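Local coordinates for adhesion and penetration protein autotransporter (Haemophilus influenzae, PDB 3SYJ) that promotes bacterial adherence, invasion and aggregation through its secreted passenger domain, a beta-helix adhesin that also carries a probable serine protease domain, at residues K700-T714 and L720-Q734. Numbering follows the deposited sequence.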
loop_
_atom_site.group_PDB
_atom_site.type_symbol
_atom_site.label_atom_id
_atom_site.label_comp_id
_atom_site.label_asym_id
_atom_site.label_seq_id
_atom_site.Cartn_x
_atom_site.Cartn_y
_atom_site.Cartn_z
ATOM N N LYS A 700 -4.645 15.880 -23.594
ATOM C CA LYS A 700 -5.306 14.863 -22.790
ATOM C C LYS A 700 -5.431 15.378 -21.359
ATOM O O LYS A 700 -4.433 15.551 -20.661
ATOM C CB LYS A 700 -4.506 13.560 -22.795
ATOM C CG LYS A 700 -4.512 12.824 -24.120
ATOM C CD LYS A 700 -3.836 11.470 -24.009
ATOM C CE LYS A 700 -3.584 10.862 -25.390
ATOM N NZ LYS A 700 -2.836 9.572 -25.293
ATOM N N THR A 701 -6.659 15.612 -20.922
ATOM C CA THR A 701 -6.895 16.196 -19.610
ATOM C C THR A 701 -6.335 15.342 -18.475
ATOM O O THR A 701 -6.672 14.165 -18.346
ATOM C CB THR A 701 -8.388 16.384 -19.373
ATOM O OG1 THR A 701 -8.938 17.161 -20.447
ATOM C CG2 THR A 701 -8.624 17.082 -18.047
ATOM N N GLN A 702 -5.478 15.935 -17.655
ATOM C CA GLN A 702 -5.000 15.257 -16.457
ATOM C C GLN A 702 -5.975 15.532 -15.332
ATOM O O GLN A 702 -6.026 16.648 -14.807
ATOM C CB GLN A 702 -3.608 15.750 -16.053
ATOM C CG GLN A 702 -2.572 15.653 -17.139
ATOM C CD GLN A 702 -2.413 14.241 -17.677
ATOM O OE1 GLN A 702 -2.125 13.301 -16.931
ATOM N NE2 GLN A 702 -2.583 14.090 -18.983
ATOM N N ILE A 703 -6.760 14.521 -14.971
ATOM C CA ILE A 703 -7.665 14.616 -13.830
ATOM C C ILE A 703 -6.900 14.239 -12.570
ATOM O O ILE A 703 -6.656 13.058 -12.313
ATOM C CB ILE A 703 -8.872 13.672 -13.983
ATOM C CG1 ILE A 703 -9.586 13.907 -15.322
ATOM C CG2 ILE A 703 -9.827 13.843 -12.818
ATOM C CD1 ILE A 703 -10.395 12.706 -15.804
ATOM N N ASN A 704 -6.523 15.240 -11.785
ATOM C CA ASN A 704 -5.651 15.020 -10.639
ATOM C C ASN A 704 -6.396 14.994 -9.309
ATOM O O ASN A 704 -6.425 15.979 -8.563
ATOM C CB ASN A 704 -4.517 16.051 -10.631
ATOM C CG ASN A 704 -3.610 15.923 -11.852
ATOM O OD1 ASN A 704 -3.429 14.829 -12.392
ATOM N ND2 ASN A 704 -3.045 17.041 -12.294
ATOM N N GLY A 705 -6.998 13.847 -9.020
ATOM C CA GLY A 705 -7.790 13.670 -7.822
ATOM C C GLY A 705 -8.435 12.305 -7.844
ATOM O O GLY A 705 -8.170 11.495 -8.732
ATOM N N SER A 706 -9.286 12.041 -6.866
ATOM C CA SER A 706 -9.974 10.764 -6.814
ATOM C C SER A 706 -11.439 10.999 -7.081
ATOM O O SER A 706 -11.904 12.135 -7.053
ATOM C CB SER A 706 -9.803 10.136 -5.438
ATOM O OG SER A 706 -10.238 11.054 -4.447
ATOM N N ILE A 707 -12.169 9.924 -7.344
ATOM C CA ILE A 707 -13.584 10.040 -7.638
ATOM C C ILE A 707 -14.412 9.136 -6.738
ATOM O O ILE A 707 -14.158 7.941 -6.627
ATOM C CB ILE A 707 -13.881 9.716 -9.114
ATOM C CG1 ILE A 707 -13.034 10.599 -10.032
ATOM C CG2 ILE A 707 -15.371 9.893 -9.417
ATOM C CD1 ILE A 707 -13.290 10.366 -11.507
ATOM N N ASN A 708 -15.403 9.722 -6.084
ATOM C CA ASN A 708 -16.336 8.942 -5.302
ATOM C C ASN A 708 -17.732 9.080 -5.855
ATOM O O ASN A 708 -18.247 10.191 -5.992
ATOM C CB ASN A 708 -16.313 9.377 -3.845
ATOM C CG ASN A 708 -15.128 8.829 -3.104
ATOM O OD1 ASN A 708 -15.281 8.215 -2.050
ATOM N ND2 ASN A 708 -13.937 9.027 -3.656
ATOM N N LEU A 709 -18.337 7.944 -6.178
ATOM C CA LEU A 709 -19.714 7.899 -6.633
ATOM C C LEU A 709 -20.586 7.230 -5.579
ATOM O O LEU A 709 -20.232 6.174 -5.046
ATOM C CB LEU A 709 -19.816 7.135 -7.954
ATOM C CG LEU A 709 -18.898 7.600 -9.077
ATOM C CD1 LEU A 709 -19.168 6.794 -10.332
ATOM C CD2 LEU A 709 -19.114 9.073 -9.338
ATOM N N THR A 710 -21.722 7.848 -5.275
ATOM C CA THR A 710 -22.671 7.268 -4.333
ATOM C C THR A 710 -24.063 7.259 -4.952
ATOM O O THR A 710 -24.257 7.761 -6.059
ATOM C CB THR A 710 -22.683 8.018 -2.980
ATOM O OG1 THR A 710 -23.153 9.360 -3.168
ATOM C CG2 THR A 710 -21.279 8.057 -2.380
ATOM N N ASP A 711 -25.019 6.668 -4.244
ATOM C CA ASP A 711 -26.401 6.615 -4.704
ATOM C C ASP A 711 -26.495 6.107 -6.135
ATOM O O ASP A 711 -26.018 5.018 -6.432
ATOM C CB ASP A 711 -27.046 7.990 -4.563
ATOM C CG ASP A 711 -26.741 8.631 -3.225
ATOM O OD1 ASP A 711 -26.987 7.979 -2.186
ATOM O OD2 ASP A 711 -26.246 9.776 -3.208
ATOM N N ASN A 712 -27.105 6.891 -7.017
ATOM C CA ASN A 712 -27.242 6.501 -8.417
ATOM C C ASN A 712 -26.286 7.245 -9.333
ATOM O O ASN A 712 -26.475 7.273 -10.544
ATOM C CB ASN A 712 -28.669 6.741 -8.906
ATOM C CG ASN A 712 -29.662 5.764 -8.324
ATOM O OD1 ASN A 712 -29.304 4.892 -7.535
ATOM N ND2 ASN A 712 -30.925 5.907 -8.710
ATOM N N ALA A 713 -25.260 7.848 -8.754
ATOM C CA ALA A 713 -24.344 8.683 -9.523
ATOM C C ALA A 713 -23.612 7.927 -10.633
ATOM O O ALA A 713 -23.337 6.733 -10.524
ATOM C CB ALA A 713 -23.356 9.374 -8.597
ATOM N N THR A 714 -23.306 8.642 -11.707
ATOM C CA THR A 714 -22.571 8.076 -12.826
ATOM C C THR A 714 -21.367 8.947 -13.146
ATOM O O THR A 714 -21.441 10.168 -13.052
ATOM C CB THR A 714 -23.462 7.983 -14.070
ATOM O OG1 THR A 714 -24.523 7.050 -13.823
ATOM C CG2 THR A 714 -22.660 7.515 -15.271
ATOM N N LEU A 720 -9.769 11.888 -24.746
ATOM C CA LEU A 720 -8.561 12.635 -24.418
ATOM C C LEU A 720 -8.550 13.044 -22.949
ATOM O O LEU A 720 -8.684 14.223 -22.602
ATOM C CB LEU A 720 -8.449 13.859 -25.320
ATOM C CG LEU A 720 -8.379 13.516 -26.807
ATOM C CD1 LEU A 720 -8.252 14.768 -27.653
ATOM C CD2 LEU A 720 -7.218 12.576 -27.061
ATOM N N ALA A 721 -8.399 12.046 -22.091
ATOM C CA ALA A 721 -8.452 12.262 -20.657
ATOM C C ALA A 721 -7.699 11.155 -19.946
ATOM O O ALA A 721 -7.665 10.008 -20.405
ATOM C CB ALA A 721 -9.894 12.310 -20.178
ATOM N N LYS A 722 -7.087 11.518 -18.826
ATOM C CA LYS A 722 -6.341 10.584 -18.008
ATOM C C LYS A 722 -6.664 10.843 -16.543
ATOM O O LYS A 722 -6.436 11.941 -16.028
ATOM C CB LYS A 722 -4.844 10.746 -18.263
ATOM C CG LYS A 722 -3.955 9.850 -17.427
ATOM C CD LYS A 722 -2.501 10.081 -17.794
ATOM C CE LYS A 722 -1.578 9.094 -17.114
ATOM N NZ LYS A 722 -0.182 9.247 -17.630
ATOM N N LEU A 723 -7.217 9.832 -15.883
ATOM C CA LEU A 723 -7.528 9.920 -14.464
ATOM C C LEU A 723 -6.304 9.547 -13.644
ATOM O O LEU A 723 -5.843 8.408 -13.685
ATOM C CB LEU A 723 -8.699 9.001 -14.114
ATOM C CG LEU A 723 -9.200 8.973 -12.667
ATOM C CD1 LEU A 723 -9.449 10.372 -12.098
ATOM C CD2 LEU A 723 -10.467 8.143 -12.577
ATOM N N ASN A 724 -5.764 10.517 -12.915
ATOM C CA ASN A 724 -4.647 10.258 -12.026
ATOM C C ASN A 724 -5.162 10.174 -10.599
ATOM O O ASN A 724 -4.956 11.084 -9.795
ATOM C CB ASN A 724 -3.588 11.351 -12.168
ATOM C CG ASN A 724 -2.978 11.393 -13.566
ATOM O OD1 ASN A 724 -2.531 10.373 -14.095
ATOM N ND2 ASN A 724 -2.956 12.576 -14.167
ATOM N N GLY A 725 -5.858 9.080 -10.300
ATOM C CA GLY A 725 -6.469 8.887 -8.996
ATOM C C GLY A 725 -7.341 7.644 -8.962
ATOM O O GLY A 725 -7.490 6.953 -9.974
ATOM N N ASN A 726 -7.910 7.356 -7.793
ATOM C CA ASN A 726 -8.762 6.181 -7.606
ATOM C C ASN A 726 -10.239 6.497 -7.819
ATOM O O ASN A 726 -10.656 7.651 -7.744
ATOM C CB ASN A 726 -8.585 5.593 -6.201
ATOM C CG ASN A 726 -7.129 5.398 -5.819
ATOM O OD1 ASN A 726 -6.329 4.872 -6.593
ATOM N ND2 ASN A 726 -6.781 5.817 -4.607
ATOM N N VAL A 727 -11.027 5.461 -8.080
ATOM C CA VAL A 727 -12.474 5.593 -8.124
ATOM C C VAL A 727 -13.081 4.672 -7.070
ATOM O O VAL A 727 -12.656 3.525 -6.916
ATOM C CB VAL A 727 -13.045 5.219 -9.504
ATOM C CG1 VAL A 727 -14.560 5.355 -9.508
ATOM C CG2 VAL A 727 -12.419 6.072 -10.597
ATOM N N THR A 728 -14.070 5.185 -6.346
ATOM C CA THR A 728 -14.776 4.414 -5.332
ATOM C C THR A 728 -16.286 4.503 -5.548
ATOM O O THR A 728 -16.833 5.588 -5.733
ATOM C CB THR A 728 -14.428 4.914 -3.936
ATOM O OG1 THR A 728 -13.012 4.817 -3.748
ATOM C CG2 THR A 728 -15.136 4.086 -2.877
ATOM N N LEU A 729 -16.960 3.364 -5.529
ATOM C CA LEU A 729 -18.376 3.342 -5.853
ATOM C C LEU A 729 -19.167 2.617 -4.788
ATOM O O LEU A 729 -18.712 1.619 -4.236
ATOM C CB LEU A 729 -18.612 2.676 -7.208
ATOM C CG LEU A 729 -17.907 3.306 -8.403
ATOM C CD1 LEU A 729 -16.499 2.766 -8.491
ATOM C CD2 LEU A 729 -18.677 3.011 -9.673
ATOM N N THR A 730 -20.359 3.129 -4.507
ATOM C CA THR A 730 -21.249 2.520 -3.535
ATOM C C THR A 730 -22.666 2.573 -4.077
ATOM O O THR A 730 -22.907 3.162 -5.132
ATOM C CB THR A 730 -21.201 3.267 -2.193
ATOM O OG1 THR A 730 -21.564 4.636 -2.402
ATOM C CG2 THR A 730 -19.808 3.208 -1.595
ATOM N N ASN A 731 -23.601 1.959 -3.360
ATOM C CA ASN A 731 -25.000 2.010 -3.749
ATOM C C ASN A 731 -25.199 1.454 -5.153
ATOM O O ASN A 731 -24.785 0.335 -5.432
ATOM C CB ASN A 731 -25.520 3.442 -3.638
ATOM C CG ASN A 731 -25.434 3.979 -2.221
ATOM O OD1 ASN A 731 -25.939 3.357 -1.287
ATOM N ND2 ASN A 731 -24.789 5.128 -2.050
ATOM N N HIS A 732 -25.825 2.228 -6.035
ATOM C CA HIS A 732 -26.043 1.780 -7.407
ATOM C C HIS A 732 -25.305 2.655 -8.420
ATOM O O HIS A 732 -25.754 2.809 -9.557
ATOM C CB HIS A 732 -27.535 1.758 -7.748
ATOM C CG HIS A 732 -28.335 0.808 -6.915
ATOM N ND1 HIS A 732 -28.658 1.064 -5.597
ATOM C CD2 HIS A 732 -28.893 -0.389 -7.213
ATOM C CE1 HIS A 732 -29.372 0.060 -5.118
ATOM N NE2 HIS A 732 -29.529 -0.834 -6.078
ATOM N N SER A 733 -24.175 3.221 -8.005
ATOM C CA SER A 733 -23.382 4.095 -8.868
ATOM C C SER A 733 -22.715 3.335 -10.019
ATOM O O SER A 733 -22.478 2.131 -9.922
ATOM C CB SER A 733 -22.323 4.808 -8.040
ATOM O OG SER A 733 -21.494 3.867 -7.387
ATOM N N GLN A 734 -22.409 4.044 -11.104
ATOM C CA GLN A 734 -21.782 3.430 -12.279
ATOM C C GLN A 734 -20.600 4.247 -12.793
ATOM O O GLN A 734 -20.692 5.466 -12.935
ATOM C CB GLN A 734 -22.795 3.270 -13.409
ATOM C CG GLN A 734 -24.044 2.501 -13.028
ATOM C CD GLN A 734 -24.815 2.018 -14.244
ATOM O OE1 GLN A 734 -24.265 1.917 -15.345
ATOM N NE2 GLN A 734 -26.094 1.712 -14.051
HETATM O O HOH W 1 -11.720 6.915 -4.312
HETATM O O HOH W 2 -29.020 4.038 -4.827
#
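Q702 sets CG beside its backbone N (chi1 -55°) and bends at chi2 (-57°), bringing its amide over toward the neighbouring strand, and N724, its CG lying beside the backbone N (chi1 -63°), turns its own amide to meet it. N724 ND2 donates twice, to Q702 OE1 at 3.0 Å and to N704 OD1 at 2.9 Å. Both acceptors lie close to the plane of the N724 amide, and the N704 and N724 amides run side by side, nearly coplanar, as stacked asparagines do in beta-helices. Q702 is held from its other end as well, since NE2 donates to K700 O. These segments are equivalent parts of successive coils in the passenger domain's right-handed parallel beta-helix; T701-I703 pairs with A721-L723, I707-L709 with V727-L729 and T714 with Q734, interrupted around G705 and G725 and at the turns. Inward, I703 CG2 touches L723 CD1 at 3.6 Å, and I707 CD1 reaches L723 CD2 at 3.7 Å; L709 CD1 meets L729 CD2 at 3.9 Å, with F735 packing against both leucines. Beyond L709 and L729, matching type II' turns at T710-A713 and T730-S733 stack, H732 N donating to D711 O at 2.8 Å. A water there bridges N712 OD1 and H732 ND1.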